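Local coordinates for protein chitinase A (Cycas revoluta, PDB 4MNK) that probably hydrolyses chitin as a plant class V chitinase of glycoside hydrolase family 18, and binds N-acetylglucosamine oligosaccharides in its cleft, at residues K133-L138 against L156-Y161; L126-F131 against E174-F179. All blocks are in the same frame, centred on the assembly; numbering follows the deposited sequence.

Interaction 1. Residues K133-L138 against L156-Y161; sequences KLVSEL and LTEAVY. With NAG (2-acetamido-2-deoxy-beta-D-glucopyranose), chain C.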
# COMPACT_ATOMS: atom_id res chain seq x y z
N LYS A 133 1.26 21.81 3.19
CA LYS A 133 0.43 22.83 2.56
C LYS A 133 -0.64 22.19 1.67
O LYS A 133 -1.81 22.53 1.77
CB LYS A 133 1.28 23.81 1.74
CG LYS A 133 2.27 24.64 2.56
CD LYS A 133 3.10 25.54 1.65
CE LYS A 133 4.30 26.11 2.39
NZ LYS A 133 5.13 26.96 1.48
N LEU A 134 -0.22 21.26 0.81
CA LEU A 134 -1.15 20.57 -0.09
C LEU A 134 -2.26 19.86 0.68
O LEU A 134 -3.44 20.03 0.39
CB LEU A 134 -0.42 19.56 -0.98
CG LEU A 134 -1.30 18.84 -2.01
CD1 LEU A 134 -1.55 19.73 -3.23
CD2 LEU A 134 -0.68 17.51 -2.42
N VAL A 135 -1.86 19.06 1.67
CA VAL A 135 -2.81 18.24 2.42
C VAL A 135 -3.77 19.09 3.25
O VAL A 135 -4.96 18.80 3.33
CB VAL A 135 -2.09 17.17 3.27
CG1 VAL A 135 -3.07 16.40 4.14
CG2 VAL A 135 -1.34 16.19 2.36
N SER A 136 -3.26 20.17 3.85
CA SER A 136 -4.11 21.07 4.62
C SER A 136 -5.18 21.69 3.73
O SER A 136 -6.36 21.76 4.10
CB SER A 136 -3.29 22.15 5.31
OG SER A 136 -4.11 22.97 6.13
N GLU A 137 -4.77 22.13 2.54
CA GLU A 137 -5.69 22.71 1.56
C GLU A 137 -6.70 21.68 1.05
O GLU A 137 -7.88 22.00 0.86
CB GLU A 137 -4.90 23.35 0.41
CG GLU A 137 -4.16 24.62 0.82
CD GLU A 137 -2.96 24.97 -0.06
OE1 GLU A 137 -2.78 24.37 -1.13
OE2 GLU A 137 -2.18 25.86 0.34
N LEU A 138 -6.25 20.45 0.86
CA LEU A 138 -7.13 19.37 0.41
C LEU A 138 -8.19 19.03 1.46
O LEU A 138 -9.37 18.90 1.14
CB LEU A 138 -6.31 18.14 0.02
CG LEU A 138 -7.06 16.95 -0.58
CD1 LEU A 138 -7.91 17.34 -1.80
CD2 LEU A 138 -6.07 15.86 -0.95
N LEU A 156 -10.22 10.72 3.04
CA LEU A 156 -8.88 11.11 2.63
C LEU A 156 -7.86 10.25 3.37
O LEU A 156 -7.83 10.23 4.60
CB LEU A 156 -8.62 12.59 2.89
CG LEU A 156 -7.23 13.10 2.47
CD1 LEU A 156 -7.03 12.98 0.96
CD2 LEU A 156 -7.01 14.53 2.95
N THR A 157 -7.04 9.54 2.60
CA THR A 157 -5.98 8.73 3.17
C THR A 157 -4.67 9.01 2.45
O THR A 157 -4.66 9.70 1.42
CB THR A 157 -6.32 7.21 3.12
OG1 THR A 157 -6.38 6.75 1.76
CG2 THR A 157 -7.66 6.93 3.80
N GLU A 158 -3.57 8.51 2.99
CA GLU A 158 -2.30 8.57 2.28
C GLU A 158 -1.44 7.36 2.62
O GLU A 158 -1.58 6.77 3.70
CB GLU A 158 -1.54 9.86 2.59
CG GLU A 158 -0.77 9.83 3.90
CD GLU A 158 -0.15 11.15 4.28
OE1 GLU A 158 0.87 11.13 5.00
OE2 GLU A 158 -0.66 12.21 3.85
N ALA A 159 -0.57 6.99 1.69
CA ALA A 159 0.44 5.98 1.93
C ALA A 159 1.56 6.59 2.75
O ALA A 159 1.98 7.73 2.51
CB ALA A 159 0.99 5.46 0.61
N VAL A 160 2.04 5.84 3.74
CA VAL A 160 3.20 6.26 4.52
C VAL A 160 4.26 5.17 4.54
O VAL A 160 3.95 3.97 4.45
CB VAL A 160 2.85 6.72 5.97
CG1 VAL A 160 1.90 7.92 5.95
CG2 VAL A 160 2.26 5.58 6.79
N TYR A 161 5.51 5.60 4.64
CA TYR A 161 6.65 4.74 4.90
C TYR A 161 6.37 3.89 6.14
O TYR A 161 5.54 4.26 6.97
CB TYR A 161 7.88 5.63 5.11
CG TYR A 161 9.23 4.94 5.16
CD1 TYR A 161 10.05 5.08 6.27
CD2 TYR A 161 9.69 4.19 4.08
CE1 TYR A 161 11.29 4.47 6.33
CE2 TYR A 161 10.94 3.57 4.12
CZ TYR A 161 11.73 3.72 5.25
OH TYR A 161 12.97 3.12 5.31
C1 NAG C . 15.41 -0.15 0.90
C2 NAG C . 13.90 0.14 0.88
C3 NAG C . 13.20 -0.49 -0.32
C4 NAG C . 13.96 -0.24 -1.63
C5 NAG C . 15.46 -0.50 -1.45
C6 NAG C . 16.25 -0.15 -2.71
C7 NAG C . 13.11 0.49 3.17
C8 NAG C . 12.44 -0.12 4.37
N2 NAG C . 13.27 -0.30 2.11
O3 NAG C . 11.89 0.03 -0.42
O4 NAG C . 13.43 -1.09 -2.63
O5 NAG C . 15.98 0.21 -0.34
O6 NAG C . 16.17 1.23 -2.97
O7 NAG C . 13.49 1.66 3.21
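Leu138 and Leu156 meet where helix 125-149 lies against strand 155-161 of the family 18 TIM barrel, within the beta-alpha-beta unit of strand 114-119, this helix and this strand. One methyl from each makes the contact, CD2 of Leu138 standing 3.6 Å from CD1 of Leu156, and the two side chains cross obliquely. Leu156 has CG anti to its backbone N (chi1 -179°), which places CG and its methyls beside the carbonyl carbon, with CD1 at the helix. A turn earlier, CG2 of Val135 comes within 4.3 Å of Glu158 OE2, a looser approach of a methyl to a carboxylate. Leu117 of strand 114-119 packs on both Val135 and Leu138. At the far end of the strand the work changes from packing to sugar binding. Tyr161, part of a glycan pocket, has its ring packed edge-to-face with Tyr121 and Phe167, and its hydroxyl OH donates to NAG O7 over 2.6 Å. A phenylalanine here would probably keep that ring packing but leave the acetamido oxygen of the sugar without its tyrosine donor. In the bound state O7 lies at the edge of the Tyr161 ring, in its plane.

Interaction 2. Residues L126-F131 against E174-F179; sequences LEMENF and EYPVQF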
# COMPACT_ATOMS: atom_id res chain seq x y z
N LEU A 126 11.98 20.42 3.32
CA LEU A 126 11.24 21.30 2.41
C LEU A 126 10.05 20.59 1.78
O LEU A 126 8.95 21.15 1.69
CB LEU A 126 12.15 21.88 1.32
CG LEU A 126 11.46 22.71 0.23
CD1 LEU A 126 10.76 23.94 0.82
CD2 LEU A 126 12.44 23.12 -0.85
N GLU A 127 10.26 19.35 1.35
CA GLU A 127 9.21 18.58 0.71
C GLU A 127 8.09 18.20 1.67
O GLU A 127 6.92 18.19 1.28
CB GLU A 127 9.79 17.35 -0.01
CG GLU A 127 10.74 17.71 -1.15
CD GLU A 127 10.18 18.76 -2.10
OE1 GLU A 127 8.96 18.76 -2.37
OE2 GLU A 127 10.97 19.59 -2.60
N MET A 128 8.43 17.91 2.93
CA MET A 128 7.40 17.68 3.95
C MET A 128 6.60 18.95 4.20
O MET A 128 5.37 18.91 4.26
CB MET A 128 8.01 17.15 5.25
CG MET A 128 6.98 16.80 6.33
SD MET A 128 5.80 15.52 5.85
CE MET A 128 6.80 14.05 6.06
N GLU A 129 7.29 20.08 4.34
CA GLU A 129 6.65 21.37 4.57
C GLU A 129 5.64 21.72 3.47
O GLU A 129 4.53 22.17 3.75
CB GLU A 129 7.69 22.48 4.69
CG GLU A 129 8.48 22.46 6.00
CD GLU A 129 9.70 23.37 5.99
OE1 GLU A 129 9.97 24.03 4.96
OE2 GLU A 129 10.39 23.43 7.02
N ASN A 130 6.04 21.49 2.22
CA ASN A 130 5.16 21.79 1.10
C ASN A 130 4.01 20.79 0.95
O ASN A 130 2.92 21.16 0.52
CB ASN A 130 5.96 21.92 -0.20
CG ASN A 130 6.85 23.16 -0.22
OD1 ASN A 130 6.72 24.05 0.63
ND2 ASN A 130 7.75 23.22 -1.19
N PHE A 131 4.27 19.53 1.31
CA PHE A 131 3.24 18.50 1.33
C PHE A 131 2.17 18.82 2.37
O PHE A 131 0.98 18.65 2.13
CB PHE A 131 3.86 17.12 1.58
CG PHE A 131 2.93 15.95 1.36
CD1 PHE A 131 2.96 14.87 2.23
CD2 PHE A 131 2.06 15.91 0.27
CE1 PHE A 131 2.13 13.77 2.04
CE2 PHE A 131 1.21 14.80 0.08
CZ PHE A 131 1.26 13.74 0.97
N GLU A 174 10.06 13.90 9.31
CA GLU A 174 9.19 12.88 9.88
C GLU A 174 7.74 13.23 9.62
O GLU A 174 7.42 14.39 9.39
CB GLU A 174 9.45 12.72 11.39
CG GLU A 174 9.13 13.94 12.24
CD GLU A 174 9.65 13.80 13.65
OE1 GLU A 174 10.88 13.93 13.84
OE2 GLU A 174 8.83 13.57 14.56
N TYR A 175 6.87 12.23 9.66
CA TYR A 175 5.44 12.47 9.46
C TYR A 175 4.85 13.20 10.66
O TYR A 175 5.03 12.76 11.80
CB TYR A 175 4.70 11.16 9.22
CG TYR A 175 5.04 10.49 7.91
CD1 TYR A 175 5.94 9.43 7.86
CD2 TYR A 175 4.44 10.90 6.72
CE1 TYR A 175 6.26 8.80 6.66
CE2 TYR A 175 4.75 10.28 5.51
CZ TYR A 175 5.66 9.23 5.48
OH TYR A 175 5.97 8.60 4.30
N PRO A 176 4.16 14.33 10.41
CA PRO A 176 3.54 15.06 11.51
C PRO A 176 2.23 14.38 11.92
O PRO A 176 1.20 14.58 11.27
CB PRO A 176 3.30 16.45 10.92
CG PRO A 176 3.18 16.22 9.44
CD PRO A 176 4.00 15.01 9.11
N VAL A 177 2.27 13.57 12.98
CA VAL A 177 1.17 12.66 13.27
C VAL A 177 -0.13 13.34 13.72
O VAL A 177 -1.21 12.87 13.38
CB VAL A 177 1.56 11.51 14.25
CG1 VAL A 177 2.70 10.69 13.67
CG2 VAL A 177 1.91 12.04 15.63
N GLN A 178 -0.01 14.43 14.48
CA GLN A 178 -1.19 15.17 14.93
C GLN A 178 -1.89 15.82 13.73
O GLN A 178 -3.12 15.76 13.61
CB GLN A 178 -0.81 16.21 15.98
CG GLN A 178 -1.99 16.91 16.62
CD GLN A 178 -1.57 18.14 17.39
OE1 GLN A 178 -1.09 19.11 16.81
NE2 GLN A 178 -1.74 18.10 18.70
N PHE A 179 -1.09 16.44 12.86
CA PHE A 179 -1.56 17.00 11.59
C PHE A 179 -2.32 15.95 10.78
O PHE A 179 -3.45 16.18 10.33
CB PHE A 179 -0.37 17.53 10.79
CG PHE A 179 -0.70 17.98 9.40
CD1 PHE A 179 -0.96 19.32 9.13
CD2 PHE A 179 -0.74 17.07 8.34
CE1 PHE A 179 -1.27 19.74 7.84
CE2 PHE A 179 -1.05 17.48 7.05
CZ PHE A 179 -1.31 18.82 6.80
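A largely apolar contact between helix 125-149 and the loop leading into helix 177-183, carried mainly by Met128, joins two neighbouring elements on the outer side of the family 18 barrel. Met128 points at the 174-176 backbone, and the closest CA atoms, of Met128 and Tyr175, are 7.8 Å apart. CG is anti to the backbone N (chi1 -176°), and the bends at chi2 and chi3 turn CE to Glu174 O and Tyr175 while SD lies by Pro176. The methyl CE of Met128 rests 3.4 Å from the carbonyl O of Glu174 and 4.0 Å from CD2 of Tyr175, approaching that ring obliquely. Its sulfur SD lies beside the proline ring, 3.8 Å from CD of Pro176. Pro176 occupies the N-cap position of helix 177-183, so the methionine packs just where the chain turns into that helix. Pro122 also touches Met128, while Val132, one turn further along helix 125-149, touches Pro176. The polar ends turn to other partners: the carboxylate of Glu174 forms a salt bridge with Lys165, and the hydroxyl of Tyr175 hydrogen-bonds to the backbone N of Tyr161. No hydrogen bond links the two segments, consistent with van der Waals packing of a bent thioether chain against a proline ring and a carbon of the tyrosine ring (CD2), the methyl also resting against a carbonyl oxygen.

Overall arrangement
Both contacts draw on helix 125-149, and their centres lie about 9 Å apart on the same side of the chain's centre. Interaction 1 is the buried one, between the helix and a barrel strand; interaction 2 lies further out, is partly buried, and sets an earlier part of the helix against a loop and helix start. The strand of interaction 1 runs from leucine packing to a sugar-binding tyrosine, whereas interaction 2 rests on a thioether and makes no contact with the sugar. The segments of interaction 1 fall between those of interaction 2 in sequence. They also touch directly: Val135 CG1 packs 3.7 Å from Phe179 CE2, and Phe131 CE1 lies equally far from Glu158 OE2.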